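Orphan protein TM0875 (Thermotoga maritima, PDB 1O22) is of unknown function, an orphan protein with a new fold built around a mixed beta-sheet and crystallised as an assembly of two copies. Local coordinates at residues I125-Y129 with S130-K134. Sequence-based numbering, arbitrary orientation.
Sequences IYVPY and SSVKK
Pro-128 O is gripped by two backbone amides of the turn that ends strand 122-128. Ser-131 N gives the shorter bond, 2.9 Å to Pro-128 O, and Val-132 N adds a weak one. The first bond closes a beta-turn over residues 128-131. Val-132 N also bonds to Tyr-129 O at 3.2 Å and closes a second, overlapping turn. Both acceptors are approached from well above their carbonyl planes. The bonds bend the chain sharply as it leaves the sheet for the loop leading to helix 137-152.

The turn brings Val-132 back to Val-127. Val-132 CG1 sits 3.8 Å from Val-127 CB and equally close to Val-127 CG2. The two side chains cross at about a right angle. Val-132 CG1 lies anti to its own carbonyl carbon (chi1 -60°), and Val-132 CG2 comes within 3.6 Å of Pro-128 O. Leu-140 of helix 137-152 touches both valines, and Val-65 of strand 56-66 also meets Val-132. Cutting Val-132 back to an alanine removes both methyls and would probably leave a gap beside Val-127 and Leu-140.

On the Pro-128 ring, CG meets Ser-131 OG at 3.5 Å. That hydroxyl is hydrogen-bonded to Asp-113, which ties the turn to the loop before strand 114-119.

Tyr-129 CG is anti to the backbone N and beside the carbonyl carbon (chi1 169°), which sets the ring alongside Lys-133. Lys-133 CG sits over one face of the ring, toward its rim, in a CH-pi contact. This CG stands 3.6 Å from the Tyr-129 ring centroid, displaced toward CZ, while Lys-133 CD lies nearest CE2.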
loop_
_atom_site.group_PDB
_atom_site.type_symbol
_atom_site.label_atom_id
_atom_site.label_comp_id
_atom_site.label_asym_id
_atom_site.label_seq_id
_atom_site.Cartn_x
_atom_site.Cartn_y
_atom_site.Cartn_z
ATOM N N ILE A 125 -3.192 -12.831 -4.179
ATOM C CA ILE A 125 -2.870 -14.069 -4.813
ATOM C C ILE A 125 -3.862 -14.398 -5.887
ATOM O O ILE A 125 -5.025 -14.031 -5.812
ATOM C CB ILE A 125 -2.741 -15.204 -3.776
ATOM C CG1 ILE A 125 -4.055 -15.516 -3.109
ATOM C CG2 ILE A 125 -1.632 -14.828 -2.712
ATOM C CD1 ILE A 125 -3.977 -16.825 -2.320
ATOM N N TYR A 126 -3.350 -15.042 -6.918
ATOM C CA TYR A 126 -4.102 -15.374 -8.117
ATOM C C TYR A 126 -3.915 -16.833 -8.334
ATOM O O TYR A 126 -2.779 -17.331 -8.315
ATOM C CB TYR A 126 -3.556 -14.605 -9.316
ATOM C CG TYR A 126 -3.625 -13.140 -9.101
ATOM C CD1 TYR A 126 -4.742 -12.413 -9.488
ATOM C CD2 TYR A 126 -2.563 -12.465 -8.488
ATOM C CE1 TYR A 126 -4.799 -11.039 -9.249
ATOM C CE2 TYR A 126 -2.606 -11.159 -8.270
ATOM C CZ TYR A 126 -3.721 -10.429 -8.654
ATOM O OH TYR A 126 -3.707 -9.089 -8.392
ATOM N N VAL A 127 -5.023 -17.547 -8.463
ATOM C CA VAL A 127 -4.967 -18.970 -8.662
ATOM C C VAL A 127 -5.901 -19.363 -9.803
ATOM O O VAL A 127 -6.965 -18.774 -9.992
ATOM C CB VAL A 127 -5.345 -19.738 -7.399
ATOM C CG1 VAL A 127 -4.212 -19.700 -6.376
ATOM C CG2 VAL A 127 -6.651 -19.195 -6.787
ATOM N N PRO A 128 -5.517 -20.373 -10.558
ATOM C CA PRO A 128 -6.363 -20.830 -11.647
ATOM C C PRO A 128 -7.545 -21.623 -11.143
ATOM O O PRO A 128 -7.432 -22.440 -10.220
ATOM C CB PRO A 128 -5.429 -21.716 -12.491
ATOM C CG PRO A 128 -4.291 -22.049 -11.645
ATOM C CD PRO A 128 -4.287 -21.165 -10.431
ATOM N N TYR A 129 -8.688 -21.384 -11.759
ATOM C CA TYR A 129 -9.895 -22.092 -11.399
ATOM C C TYR A 129 -9.648 -23.603 -11.283
ATOM O O TYR A 129 -10.021 -24.261 -10.286
ATOM C CB TYR A 129 -10.980 -21.848 -12.448
ATOM C CG TYR A 129 -12.213 -22.754 -12.298
ATOM C CD1 TYR A 129 -13.001 -22.705 -11.135
ATOM C CD2 TYR A 129 -12.570 -23.664 -13.295
ATOM C CE1 TYR A 129 -14.115 -23.535 -10.965
ATOM C CE2 TYR A 129 -13.702 -24.501 -13.148
ATOM C CZ TYR A 129 -14.464 -24.432 -11.971
ATOM O OH TYR A 129 -15.580 -25.232 -11.784
ATOM N N SER A 130 -9.014 -24.130 -12.319
ATOM C CA SER A 130 -8.790 -25.538 -12.423
ATOM C C SER A 130 -7.999 -26.126 -11.220
ATOM O O SER A 130 -8.209 -27.282 -10.877
ATOM C CB SER A 130 -8.074 -25.822 -13.740
ATOM O OG SER A 130 -6.885 -25.062 -13.845
ATOM N N SER A 131 -7.109 -25.336 -10.609
ATOM C CA SER A 131 -6.328 -25.782 -9.446
ATOM C C SER A 131 -7.015 -25.734 -8.053
ATOM O O SER A 131 -6.581 -26.404 -7.118
ATOM C CB SER A 131 -5.033 -24.980 -9.368
ATOM O OG SER A 131 -4.189 -25.368 -10.428
ATOM N N VAL A 132 -8.040 -24.917 -7.903
ATOM C CA VAL A 132 -8.616 -24.668 -6.572
ATOM C C VAL A 132 -10.106 -24.968 -6.555
ATOM O O VAL A 132 -10.801 -24.426 -5.703
ATOM C CB VAL A 132 -8.404 -23.215 -6.131
ATOM C CG1 VAL A 132 -6.901 -22.904 -6.084
ATOM C CG2 VAL A 132 -9.147 -22.225 -7.059
ATOM N N LYS A 133 -10.550 -25.838 -7.486
ATOM C CA LYS A 133 -11.967 -26.139 -7.741
ATOM C C LYS A 133 -12.655 -26.690 -6.487
ATOM O O LYS A 133 -13.815 -26.389 -6.219
ATOM C CB LYS A 133 -12.131 -27.159 -8.916
ATOM C CG LYS A 133 -12.599 -26.586 -10.257
ATOM C CD LYS A 133 -12.222 -27.470 -11.486
ATOM C CE LYS A 133 -13.084 -28.753 -11.599
ATOM N NZ LYS A 133 -12.677 -29.823 -10.641
ATOM N N LYS A 134 -11.941 -27.535 -5.764
ATOM C CA LYS A 134 -12.481 -28.168 -4.582
ATOM C C LYS A 134 -11.741 -27.695 -3.338
ATOM O O LYS A 134 -11.726 -28.410 -2.353
ATOM C CB LYS A 134 -12.400 -29.707 -4.703
ATOM C CG LYS A 134 -12.905 -30.263 -6.028
ATOM C CD LYS A 134 -13.174 -31.768 -5.989
ATOM C CE LYS A 134 -13.261 -32.353 -7.397
ATOM N NZ LYS A 134 -13.662 -33.793 -7.416
#